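Local coordinates for protein Lip_vut3, C2L (Metagenome, PDB 6NKD) that acts as a lipase of the GDSL family, an SGNH-type hydrolase that probably cleaves lipid esters such as lysophospholipids, at residues L20-F25 against P190-Y195; R31-E34 against E40-L43; E55-L60 against L115-E120; K109-M114 against R155-L160. One frame throughout, in Å; residues are numbered along the deposited sequence.

Overall arrangement
All four contacts belong to one three-layer fold, a five-stranded parallel sheet with helices on both faces. Contacts 3 and 4 lie across the chain's centre from contact 1, each about 26 Å from it centre to centre. They share helix 98-122, their centres are about 12 Å apart, and they touch where L57 and L60 pack on the backbone around M114. Contact 2 lies about 17 Å, centre to centre, from contact 1; both touch the second subunit. In contact 1, which closes the long loop of chain holding the other three, the side chain of Y195 comes within about 5 Å of that of H189 and about 6 Å of that of S11, both probably catalytic.

Contact 1: residues L20-F25 against P190-Y195; sequences LFEPGF and PSSRGY. With SO4 (sulfate ion), chain C.
Beside the probable catalytic triad of this GDSL lipase, Y195 packs its ring against the backbone of G24 and F25. Its side chain comes within about 5 Å of that of H189 and about 6 Å of that of S11. The ring is sandwiched: P190 CB sits 3.8 Å above the plane over the centre of one face, and G24 CA lies over the opposite face, offset toward the rim. Y195 CD1 also meets F25 N at 3.4 Å and F25 CB at 3.6 Å. F25 has its CG in the crowded position between backbone N and carbonyl carbon (chi1 86°), which brings the ring edge to Y195 CD1. The segment 190-195 leads out of the Asp-x-x-His block of the family into helix 192-204, with S191 as N-cap through a weak bond from G194 N to S191 OG. At this helix start a sulfate ion is held by two backbone amides, S192 N to O2 and R193 N to O3, both at 3.0 Å. Nearby, E22 OE1 approaches S192 OG at 3.6 Å. The hydroxyl of Y195 turns to V16 O for a hydrogen bond; an alanine here would probably leave that carbonyl without its mate and open a gap between P190 and G24, close to H189.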
loop_
_atom_site.group_PDB
_atom_site.type_symbol
_atom_site.label_atom_id
_atom_site.label_comp_id
_atom_site.label_asym_id
_atom_site.label_seq_id
_atom_site.Cartn_x
_atom_site.Cartn_y
_atom_site.Cartn_z
ATOM N N LEU A 20 7.316 3.802 2.217
ATOM C CA LEU A 20 6.366 3.225 3.156
ATOM C C LEU A 20 7.036 2.952 4.496
ATOM O O LEU A 20 8.117 2.356 4.554
ATOM C CB LEU A 20 5.774 1.936 2.590
ATOM C CG LEU A 20 4.658 1.313 3.432
ATOM C CD1 LEU A 20 3.401 2.176 3.395
ATOM C CD2 LEU A 20 4.362 -0.105 2.973
ATOM N N PHE A 21 6.395 3.411 5.570
ATOM C CA PHE A 21 6.827 3.267 6.957
ATOM C C PHE A 21 8.082 4.069 7.278
ATOM O O PHE A 21 8.512 4.074 8.438
ATOM C CB PHE A 21 7.055 1.799 7.346
ATOM C CG PHE A 21 5.831 0.947 7.206
ATOM C CD1 PHE A 21 4.580 1.459 7.511
ATOM C CD2 PHE A 21 5.923 -0.360 6.759
ATOM C CE1 PHE A 21 3.447 0.683 7.382
ATOM C CE2 PHE A 21 4.792 -1.143 6.627
ATOM C CZ PHE A 21 3.552 -0.620 6.940
ATOM N N GLU A 22 8.686 4.743 6.302
ATOM C CA GLU A 22 9.803 5.617 6.624
ATOM C C GLU A 22 9.279 6.913 7.241
ATOM O O GLU A 22 8.238 7.424 6.820
ATOM C CB GLU A 22 10.631 5.924 5.379
ATOM C CG GLU A 22 11.213 4.686 4.706
ATOM C CD GLU A 22 12.415 5.002 3.839
ATOM O OE1 GLU A 22 13.144 5.965 4.161
ATOM O OE2 GLU A 22 12.633 4.291 2.834
ATOM N N PRO A 23 9.969 7.454 8.243
ATOM C CA PRO A 23 9.431 8.614 8.966
ATOM C C PRO A 23 9.332 9.845 8.076
ATOM O O PRO A 23 10.299 10.244 7.422
ATOM C CB PRO A 23 10.437 8.816 10.107
ATOM C CG PRO A 23 11.690 8.156 9.639
ATOM C CD PRO A 23 11.251 6.994 8.804
ATOM N N GLY A 24 8.140 10.442 8.050
ATOM C CA GLY A 24 7.924 11.716 7.398
ATOM C C GLY A 24 8.378 12.855 8.288
ATOM O O GLY A 24 9.176 12.676 9.211
ATOM N N PHE A 25 7.848 14.049 8.013
ATOM C CA PHE A 25 8.257 15.213 8.792
ATOM C C PHE A 25 7.611 15.259 10.170
ATOM O O PHE A 25 8.172 15.886 11.075
ATOM C CB PHE A 25 7.958 16.514 8.029
ATOM C CG PHE A 25 6.554 17.041 8.216
ATOM C CD1 PHE A 25 6.258 17.934 9.240
ATOM C CD2 PHE A 25 5.537 16.670 7.350
ATOM C CE1 PHE A 25 4.970 18.423 9.410
ATOM C CE2 PHE A 25 4.249 17.161 7.512
ATOM C CZ PHE A 25 3.968 18.038 8.543
ATOM N N PRO A 190 7.627 15.339 -1.232
ATOM C CA PRO A 190 8.996 15.439 -0.720
ATOM C C PRO A 190 9.650 14.075 -0.575
ATOM O O PRO A 190 8.995 13.031 -0.534
ATOM C CB PRO A 190 8.822 16.108 0.650
ATOM C CG PRO A 190 7.438 16.678 0.645
ATOM C CD PRO A 190 6.638 15.775 -0.236
ATOM N N SER A 191 10.974 14.107 -0.497
ATOM C CA SER A 191 11.780 12.940 -0.188
ATOM C C SER A 191 12.076 12.918 1.310
ATOM O O SER A 191 11.650 13.796 2.066
ATOM C CB SER A 191 13.069 12.956 -1.008
ATOM O OG SER A 191 13.814 14.133 -0.737
ATOM N N SER A 192 12.818 11.897 1.745
ATOM C CA SER A 192 13.248 11.848 3.138
ATOM C C SER A 192 14.140 13.036 3.478
ATOM O O SER A 192 14.082 13.565 4.595
ATOM C CB SER A 192 13.968 10.532 3.422
ATOM O OG SER A 192 13.057 9.447 3.402
ATOM N N ARG A 193 14.970 13.470 2.526
ATOM C CA ARG A 193 15.735 14.699 2.716
ATOM C C ARG A 193 14.807 15.895 2.888
ATOM O O ARG A 193 15.007 16.730 3.778
ATOM C CB ARG A 193 16.677 14.925 1.535
ATOM C CG ARG A 193 17.851 13.971 1.457
ATOM C CD ARG A 193 18.769 14.364 0.313
ATOM N NE ARG A 193 19.983 13.558 0.277
ATOM C CZ ARG A 193 20.114 12.442 -0.429
ATOM N NH1 ARG A 193 19.100 12.000 -1.163
ATOM N NH2 ARG A 193 21.256 11.769 -0.407
ATOM N N GLY A 194 13.780 15.992 2.039
ATOM C CA GLY A 194 12.855 17.110 2.138
ATOM C C GLY A 194 12.058 17.096 3.428
ATOM O O GLY A 194 11.841 18.139 4.047
ATOM N N TYR A 195 11.610 15.911 3.850
ATOM C CA TYR A 195 10.902 15.813 5.121
ATOM C C TYR A 195 11.826 16.121 6.290
ATOM O O TYR A 195 11.406 16.736 7.277
ATOM C CB TYR A 195 10.284 14.425 5.278
ATOM C CG TYR A 195 9.009 14.235 4.491
ATOM C CD1 TYR A 195 7.890 15.014 4.751
ATOM C CD2 TYR A 195 8.918 13.267 3.501
ATOM C CE1 TYR A 195 6.719 14.843 4.039
ATOM C CE2 TYR A 195 7.751 13.086 2.784
ATOM C CZ TYR A 195 6.655 13.877 3.058
ATOM O OH TYR A 195 5.490 13.701 2.347
HETATM S S SO4 C . 15.484 10.214 -0.213
HETATM O O1 SO4 C . 15.927 10.345 -1.599
HETATM O O2 SO4 C . 14.048 9.953 -0.185
HETATM O O3 SO4 C . 15.769 11.452 0.510
HETATM O O4 SO4 C . 16.185 9.103 0.423
#

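Contact 2: residues R31-E34 against E40-L43; sequences RKME and EVSL. With SO4 (sulfate ion), chain D.
E34 OE2 is held by two donors: V41 N gives it a hydrogen bond of 3.0 Å, and K30 NZ, which also bonds to V41 O, forms a salt bridge with it. The amide comes to the anti side of the carboxylate, tilted 34° out of its plane, with an N-H...O angle of 146°. With chi1 -62°, E34 CG stands beside its backbone N and rests on V41 CG2 at 3.6 Å; the extended remainder takes the carboxylate to V41 N. The same methyl meets the selenium (SE) of M33, a selenomethionine, at 3.9 Å, the two side chains crossing at about a right angle. Here helix 25-37 runs back over the sheet in the beta-alpha-beta crossover joining the neighbouring parallel strands 3-9 and 41-47. E40 OE1 stands 3.9 Å from E34 OE2, with the carboxylate planes 70° apart; K30 probably offsets this like-charge pairing. A sulfate ion lies at the guanidinium edge of R31, taking a 2.9 Å bond from R31 NH2 to O4 and a weak one from R31 NE to O2. From the second subunit, Q68 also bonds the sulfate and E67 forms a salt bridge with R31 NH2.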
loop_
_atom_site.group_PDB
_atom_site.type_symbol
_atom_site.label_atom_id
_atom_site.label_comp_id
_atom_site.label_asym_id
_atom_site.label_seq_id
_atom_site.Cartn_x
_atom_site.Cartn_y
_atom_site.Cartn_z
ATOM N N ARG A 31 10.525 13.691 17.300
ATOM C CA ARG A 31 11.769 13.319 17.965
ATOM C C ARG A 31 12.556 14.550 18.394
ATOM O O ARG A 31 13.125 14.579 19.492
ATOM C CB ARG A 31 12.609 12.431 17.046
ATOM C CG ARG A 31 13.999 12.128 17.577
ATOM C CD ARG A 31 14.659 11.009 16.791
ATOM N NE ARG A 31 13.950 9.744 16.953
ATOM C CZ ARG A 31 14.368 8.584 16.457
ATOM N NH1 ARG A 31 15.498 8.526 15.765
ATOM N NH2 ARG A 31 13.658 7.481 16.654
ATOM N N LYS A 32 12.599 15.579 17.545
ATOM C CA LYS A 32 13.306 16.801 17.906
ATOM C C LYS A 32 12.570 17.570 18.995
ATOM O O LYS A 32 13.205 18.246 19.811
ATOM C CB LYS A 32 13.500 17.679 16.670
ATOM C CG LYS A 32 14.255 16.989 15.553
ATOM C CD LYS A 32 14.457 17.905 14.365
ATOM C CE LYS A 32 15.084 17.145 13.214
ATOM N NZ LYS A 32 16.276 17.850 12.676
HETATM N N MSE A 33 11.245 17.476 19.023
HETATM C CA MSE A 33 10.445 18.103 20.067
HETATM C C MSE A 33 10.789 17.502 21.424
HETATM O O MSE A 33 10.929 18.221 22.412
HETATM C CB MSE A 33 8.954 17.936 19.774
HETATM C CG MSE A 33 8.039 18.703 20.708
HETATM SE SE MSE A 33 6.168 18.257 20.402
HETATM C CE MSE A 33 6.084 18.601 18.486
ATOM N N GLU A 34 10.923 16.172 21.457
ATOM C CA GLU A 34 11.345 15.499 22.681
ATOM C C GLU A 34 12.752 15.922 23.082
ATOM O O GLU A 34 13.040 16.108 24.270
ATOM C CB GLU A 34 11.287 13.982 22.497
ATOM C CG GLU A 34 9.905 13.424 22.210
ATOM C CD GLU A 34 9.917 11.918 22.028
ATOM O OE1 GLU A 34 11.019 11.344 21.903
ATOM O OE2 GLU A 34 8.827 11.308 22.016
ATOM N N GLU A 40 8.948 13.066 26.818
ATOM C CA GLU A 40 8.349 12.179 25.831
ATOM C C GLU A 40 7.105 12.821 25.227
ATOM O O GLU A 40 6.425 13.632 25.863
ATOM C CB GLU A 40 7.991 10.834 26.469
ATOM C CG GLU A 40 9.156 10.110 27.133
ATOM C CD GLU A 40 9.768 9.038 26.248
ATOM O OE1 GLU A 40 10.098 9.336 25.081
ATOM O OE2 GLU A 40 9.910 7.891 26.722
ATOM N N VAL A 41 6.806 12.453 23.984
ATOM C CA VAL A 41 5.701 13.037 23.234
ATOM C C VAL A 41 4.834 11.917 22.678
ATOM O O VAL A 41 5.348 10.964 22.081
ATOM C CB VAL A 41 6.202 13.948 22.096
ATOM C CG1 VAL A 41 5.063 14.302 21.148
ATOM C CG2 VAL A 41 6.832 15.211 22.667
ATOM N N SER A 42 3.523 12.027 22.883
ATOM C CA SER A 42 2.559 11.131 22.262
ATOM C C SER A 42 2.045 11.765 20.977
ATOM O O SER A 42 1.719 12.956 20.952
ATOM C CB SER A 42 1.399 10.836 23.212
ATOM O OG SER A 42 0.450 9.978 22.601
ATOM N N LEU A 43 1.973 10.969 19.913
ATOM C CA LEU A 43 1.637 11.459 18.584
ATOM C C LEU A 43 0.344 10.820 18.099
ATOM O O LEU A 43 0.174 9.600 18.190
ATOM C CB LEU A 43 2.769 11.171 17.594
ATOM C CG LEU A 43 2.471 11.409 16.111
ATOM C CD1 LEU A 43 2.084 12.858 15.858
ATOM C CD2 LEU A 43 3.661 11.005 15.251
HETATM S S SO4 D . 10.956 8.541 19.057
HETATM O O1 SO4 D . 9.671 8.231 19.678
HETATM O O2 SO4 D . 10.726 9.193 17.771
HETATM O O3 SO4 D . 11.715 9.437 19.925
HETATM O O4 SO4 D . 11.711 7.310 18.851
#

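Contact 3: residues E55-L60 against L115-E120; sequences EILAML and LEKIRE
K117 swings its CG opposite the backbone N (chi1 -166°) and runs extended beyond it, which carries its methylenes along L60, whose own CG lies opposite the carbonyl carbon (chi1 -62°). The contact joins helix 53-59 and the residue that follows it to helix 98-122, two helices on one face of the parallel sheet in this alpha/beta/alpha fold. The two side chains slide past each other in opposite directions: K117 CD meets L60 CB at 3.7 Å, while L60 CD1, heading the other way, comes to K117 CB at 3.9 Å. L60 CD1 also comes to I118 CG1 at 4.2 Å. L60 also packs on M114, one turn earlier on the longer helix, and I118 continues the apolar layer on Y129. No hydrogen bond links the two segments, so the hydrocarbon part of the lysine does the work of an apolar residue while its ammonium goes on past L60 to a weak hydrogen bond with N61 OD1. An alanine in place of K117 would lose the methylenes alongside L60, and is likely to bare one flank of that leucine and leave the N61 amide oxygen without its lysine mate. L57 CD1 stands a looser 4.5 Å from K117 CD.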
loop_
_atom_site.group_PDB
_atom_site.type_symbol
_atom_site.label_atom_id
_atom_site.label_comp_id
_atom_site.label_asym_id
_atom_site.label_seq_id
_atom_site.Cartn_x
_atom_site.Cartn_y
_atom_site.Cartn_z
ATOM N N GLU A 55 -12.359 19.776 4.131
ATOM C CA GLU A 55 -12.580 18.552 4.892
ATOM C C GLU A 55 -11.849 18.596 6.226
ATOM O O GLU A 55 -12.404 18.200 7.257
ATOM C CB GLU A 55 -12.129 17.342 4.076
ATOM C CG GLU A 55 -12.894 17.152 2.780
ATOM C CD GLU A 55 -12.116 16.346 1.764
ATOM O OE1 GLU A 55 -10.870 16.356 1.835
ATOM O OE2 GLU A 55 -12.743 15.702 0.898
ATOM N N ILE A 56 -10.604 19.080 6.225
ATOM C CA ILE A 56 -9.832 19.183 7.460
ATOM C C ILE A 56 -10.558 20.063 8.470
ATOM O O ILE A 56 -10.533 19.801 9.679
ATOM C CB ILE A 56 -8.417 19.709 7.157
ATOM C CG1 ILE A 56 -7.707 18.782 6.167
ATOM C CG2 ILE A 56 -7.605 19.847 8.435
ATOM C CD1 ILE A 56 -6.326 19.253 5.768
ATOM N N LEU A 57 -11.222 21.116 7.990
ATOM C CA LEU A 57 -12.026 21.950 8.879
ATOM C C LEU A 57 -13.246 21.192 9.389
ATOM O O LEU A 57 -13.624 21.327 10.559
ATOM C CB LEU A 57 -12.444 23.228 8.153
ATOM C CG LEU A 57 -13.511 24.107 8.811
ATOM C CD1 LEU A 57 -13.091 24.522 10.211
ATOM C CD2 LEU A 57 -13.793 25.327 7.950
ATOM N N ALA A 58 -13.869 20.384 8.530
ATOM C CA ALA A 58 -15.033 19.611 8.946
ATOM C C ALA A 58 -14.669 18.477 9.895
ATOM O O ALA A 58 -15.551 17.965 10.592
ATOM C CB ALA A 58 -15.759 19.054 7.721
HETATM N N MSE A 59 -13.402 18.076 9.939
HETATM C CA MSE A 59 -12.966 17.025 10.851
HETATM C C MSE A 59 -13.015 17.492 12.297
HETATM O O MSE A 59 -13.256 16.699 13.206
HETATM C CB MSE A 59 -11.544 16.570 10.525
HETATM C CG MSE A 59 -11.349 15.996 9.141
HETATM SE SE MSE A 59 -9.512 15.399 8.930
HETATM C CE MSE A 59 -8.636 16.712 10.076
ATOM N N LEU A 60 -12.778 18.789 12.504
ATOM C CA LEU A 60 -12.677 19.328 13.854
ATOM C C LEU A 60 -13.975 19.204 14.642
ATOM O O LEU A 60 -13.955 19.393 15.862
ATOM C CB LEU A 60 -12.234 20.791 13.799
ATOM C CG LEU A 60 -10.855 21.035 13.182
ATOM C CD1 LEU A 60 -10.403 22.468 13.419
ATOM C CD2 LEU A 60 -9.833 20.047 13.729
ATOM N N LEU A 115 -8.519 27.470 12.407
ATOM C CA LEU A 115 -7.862 28.186 13.496
ATOM C C LEU A 115 -8.884 28.689 14.507
ATOM O O LEU A 115 -8.691 28.548 15.721
ATOM C CB LEU A 115 -7.038 29.352 12.947
ATOM C CG LEU A 115 -5.515 29.201 12.971
ATOM C CD1 LEU A 115 -5.051 28.184 11.940
ATOM C CD2 LEU A 115 -4.833 30.543 12.754
ATOM N N GLU A 116 -9.982 29.271 14.021
ATOM C CA GLU A 116 -11.026 29.765 14.912
ATOM C C GLU A 116 -11.696 28.631 15.676
ATOM O O GLU A 116 -12.150 28.832 16.809
ATOM C CB GLU A 116 -12.057 30.560 14.108
ATOM C CG GLU A 116 -13.261 31.040 14.908
ATOM C CD GLU A 116 -12.884 31.975 16.042
ATOM O OE1 GLU A 116 -11.843 32.658 15.938
ATOM O OE2 GLU A 116 -13.630 32.027 17.042
ATOM N N LYS A 117 -11.762 27.436 15.089
ATOM C CA LYS A 117 -12.384 26.319 15.786
ATOM C C LYS A 117 -11.465 25.728 16.847
ATOM O O LYS A 117 -11.948 25.255 17.880
ATOM C CB LYS A 117 -12.807 25.240 14.788
ATOM C CG LYS A 117 -13.760 24.206 15.370
ATOM C CD LYS A 117 -14.605 23.560 14.286
ATOM C CE LYS A 117 -15.717 22.713 14.883
ATOM N NZ LYS A 117 -16.663 22.238 13.836
ATOM N N ILE A 118 -10.148 25.759 16.619
ATOM C CA ILE A 118 -9.207 25.207 17.591
ATOM C C ILE A 118 -9.313 25.946 18.920
ATOM O O ILE A 118 -9.291 25.330 19.994
ATOM C CB ILE A 118 -7.774 25.244 17.028
ATOM C CG1 ILE A 118 -7.591 24.160 15.964
ATOM C CG2 ILE A 118 -6.749 25.076 18.138
ATOM C CD1 ILE A 118 -6.221 24.158 15.318
ATOM N N ARG A 119 -9.441 27.275 18.873
ATOM C CA ARG A 119 -9.619 28.030 20.110
ATOM C C ARG A 119 -11.028 27.867 20.667
ATOM O O ARG A 119 -11.219 27.935 21.887
ATOM C CB ARG A 119 -9.292 29.507 19.884
ATOM C CG ARG A 119 -9.910 30.108 18.639
ATOM C CD ARG A 119 -8.878 30.921 17.876
ATOM N NE ARG A 119 -7.685 30.127 17.593
ATOM C CZ ARG A 119 -6.632 30.569 16.913
ATOM N NH1 ARG A 119 -6.617 31.806 16.434
ATOM N NH2 ARG A 119 -5.593 29.770 16.710
ATOM N N GLU A 120 -12.022 27.652 19.801
ATOM C CA GLU A 120 -13.357 27.322 20.287
ATOM C C GLU A 120 -13.382 25.957 20.963
ATOM O O GLU A 120 -14.179 25.735 21.881
ATOM C CB GLU A 120 -14.367 27.357 19.140
ATOM C CG GLU A 120 -14.805 28.751 18.730
ATOM C CD GLU A 120 -15.871 28.728 17.652
ATOM O OE1 GLU A 120 -16.210 27.625 17.172
ATOM O OE2 GLU A 120 -16.373 29.812 17.285
#

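Contact 4: residues K109-M114 against R155-L160; sequences KNYSGM and RHLKQL
Y111 turns a face of its ring to L157, whose CD1 methyl sits 4.0 Å above the plane, offset toward the rim and equally near CG and CD2. The two side chains cross obliquely; in L157, of helix 144-157, a chi1 of -171° sends the leucine's CG off on the far side from its own N, and CD1 over the ring. L160, one turn further on, approaches at the root of the tyrosine instead: its CD2 rests against both Y111 CB, at 3.8 Å, and S112 N, at 3.7 Å. S112 CB is a more distant neighbour of the same methyl, at 4.3 Å. L157 and L160 are three residues apart, across the 3-10 segment 158-160, where L160 N donates a hydrogen bond to L157 O at 3.2 Å, and both reach the same helix. The contact thus lays helix 144-157 and the 3-10 segment 158-160 against the middle of helix 98-122, on one face of the parallel sheet. The ring reaches inward to I77 of strand 74-77, and its hydroxyl makes a weak hydrogen bond to G79 O, just before C80, whose disulfide with C107 ties that loop to the same helix. With the tyrosine's polar end engaged elsewhere, the two segments meet here through dispersion and burial of hydrocarbon alone, with no directional bond fixing their spacing.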
loop_
_atom_site.group_PDB
_atom_site.type_symbol
_atom_site.label_atom_id
_atom_site.label_comp_id
_atom_site.label_asym_id
_atom_site.label_seq_id
_atom_site.Cartn_x
_atom_site.Cartn_y
_atom_site.Cartn_z
ATOM N N LYS A 109 -9.364 30.830 3.631
ATOM C CA LYS A 109 -10.578 30.916 4.434
ATOM C C LYS A 109 -10.719 29.710 5.356
ATOM O O LYS A 109 -11.104 29.855 6.522
ATOM C CB LYS A 109 -11.794 31.043 3.515
ATOM C CG LYS A 109 -13.123 30.699 4.162
ATOM C CD LYS A 109 -14.210 30.563 3.106
ATOM C CE LYS A 109 -13.803 29.560 2.030
ATOM N NZ LYS A 109 -14.781 29.491 0.908
ATOM N N ASN A 110 -10.409 28.512 4.853
ATOM C CA ASN A 110 -10.517 27.312 5.678
ATOM C C ASN A 110 -9.450 27.288 6.765
ATOM O O ASN A 110 -9.714 26.846 7.890
ATOM C CB ASN A 110 -10.421 26.060 4.807
ATOM C CG ASN A 110 -11.557 25.957 3.809
ATOM O OD1 ASN A 110 -12.646 26.483 4.035
ATOM N ND2 ASN A 110 -11.308 25.272 2.699
ATOM N N TYR A 111 -8.235 27.745 6.446
ATOM C CA TYR A 111 -7.191 27.850 7.461
ATOM C C TYR A 111 -7.629 28.766 8.597
ATOM O O TYR A 111 -7.474 28.430 9.777
ATOM C CB TYR A 111 -5.892 28.356 6.832
ATOM C CG TYR A 111 -5.001 27.268 6.275
ATOM C CD1 TYR A 111 -4.251 26.460 7.121
ATOM C CD2 TYR A 111 -4.895 27.059 4.907
ATOM C CE1 TYR A 111 -3.431 25.468 6.618
ATOM C CE2 TYR A 111 -4.077 26.070 4.396
ATOM C CZ TYR A 111 -3.348 25.277 5.254
ATOM O OH TYR A 111 -2.531 24.292 4.750
ATOM N N SER A 112 -8.182 29.932 8.257
ATOM C CA SER A 112 -8.725 30.817 9.281
ATOM C C SER A 112 -9.905 30.177 9.998
ATOM O O SER A 112 -10.141 30.457 11.180
ATOM C CB SER A 112 -9.141 32.150 8.657
ATOM O OG SER A 112 -9.813 32.971 9.597
ATOM N N GLY A 113 -10.651 29.315 9.307
ATOM C CA GLY A 113 -11.792 28.669 9.937
ATOM C C GLY A 113 -11.378 27.625 10.956
ATOM O O GLY A 113 -11.910 27.580 12.068
HETATM N N MSE A 114 -10.424 26.773 10.593
HETATM C CA MSE A 114 -9.965 25.730 11.501
HETATM C C MSE A 114 -9.173 26.332 12.657
HETATM O O MSE A 114 -9.160 25.783 13.757
HETATM C CB MSE A 114 -9.129 24.684 10.752
HETATM C CG MSE A 114 -7.887 25.226 10.069
HETATM SE SE MSE A 114 -7.082 23.923 8.859
HETATM C CE MSE A 114 -8.580 23.679 7.637
ATOM N N ARG A 155 2.132 34.824 1.110
ATOM C CA ARG A 155 2.092 36.127 1.766
ATOM C C ARG A 155 0.718 36.400 2.366
ATOM O O ARG A 155 0.620 37.048 3.415
ATOM C CB ARG A 155 2.489 37.236 0.788
ATOM C CG ARG A 155 1.569 37.401 -0.412
ATOM C CD ARG A 155 2.016 38.558 -1.299
ATOM N NE ARG A 155 1.161 38.708 -2.475
ATOM C CZ ARG A 155 0.118 39.529 -2.542
ATOM N NH1 ARG A 155 -0.207 40.285 -1.500
ATOM N NH2 ARG A 155 -0.603 39.598 -3.653
ATOM N N HIS A 156 -0.347 35.909 1.728
ATOM C CA HIS A 156 -1.674 35.991 2.323
ATOM C C HIS A 156 -1.836 35.020 3.483
ATOM O O HIS A 156 -2.678 35.251 4.358
ATOM C CB HIS A 156 -2.745 35.722 1.263
ATOM C CG HIS A 156 -2.863 36.802 0.231
ATOM N ND1 HIS A 156 -3.295 36.558 -1.055
ATOM C CD2 HIS A 156 -2.615 38.132 0.297
ATOM C CE1 HIS A 156 -3.304 37.690 -1.738
ATOM N NE2 HIS A 156 -2.896 38.660 -0.940
ATOM N N LEU A 157 -1.048 33.945 3.512
ATOM C CA LEU A 157 -1.118 32.996 4.617
ATOM C C LEU A 157 -0.390 33.511 5.850
ATOM O O LEU A 157 -0.765 33.164 6.975
ATOM C CB LEU A 157 -0.539 31.645 4.187
ATOM C CG LEU A 157 -0.727 30.470 5.146
ATOM C CD1 LEU A 157 -2.197 30.091 5.257
ATOM C CD2 LEU A 157 0.105 29.272 4.711
ATOM N N LYS A 158 0.641 34.339 5.662
ATOM C CA LYS A 158 1.373 34.902 6.789
ATOM C C LYS A 158 0.529 35.874 7.605
ATOM O O LYS A 158 0.924 36.222 8.722
ATOM C CB LYS A 158 2.643 35.598 6.292
ATOM C CG LYS A 158 3.721 35.771 7.356
ATOM C CD LYS A 158 4.887 36.603 6.844
ATOM C CE LYS A 158 5.921 36.836 7.935
ATOM N NZ LYS A 158 6.985 37.786 7.503
ATOM N N GLN A 159 -0.617 36.313 7.076
ATOM C CA GLN A 159 -1.508 37.176 7.844
ATOM C C GLN A 159 -2.031 36.473 9.089
ATOM O O GLN A 159 -2.373 37.131 10.077
ATOM C CB GLN A 159 -2.677 37.631 6.969
ATOM C CG GLN A 159 -2.272 38.329 5.679
ATOM C CD GLN A 159 -1.978 39.803 5.876
ATOM O OE1 GLN A 159 -0.868 40.267 5.611
ATOM N NE2 GLN A 159 -2.976 40.551 6.332
ATOM N N LEU A 160 -2.095 35.141 9.062
ATOM C CA LEU A 160 -2.651 34.364 10.162
ATOM C C LEU A 160 -1.676 34.171 11.315
ATOM O O LEU A 160 -2.073 33.627 12.351
ATOM C CB LEU A 160 -3.113 32.990 9.659
ATOM C CG LEU A 160 -4.339 32.884 8.744
ATOM C CD1 LEU A 160 -4.035 33.342 7.324
ATOM C CD2 LEU A 160 -4.877 31.461 8.741
#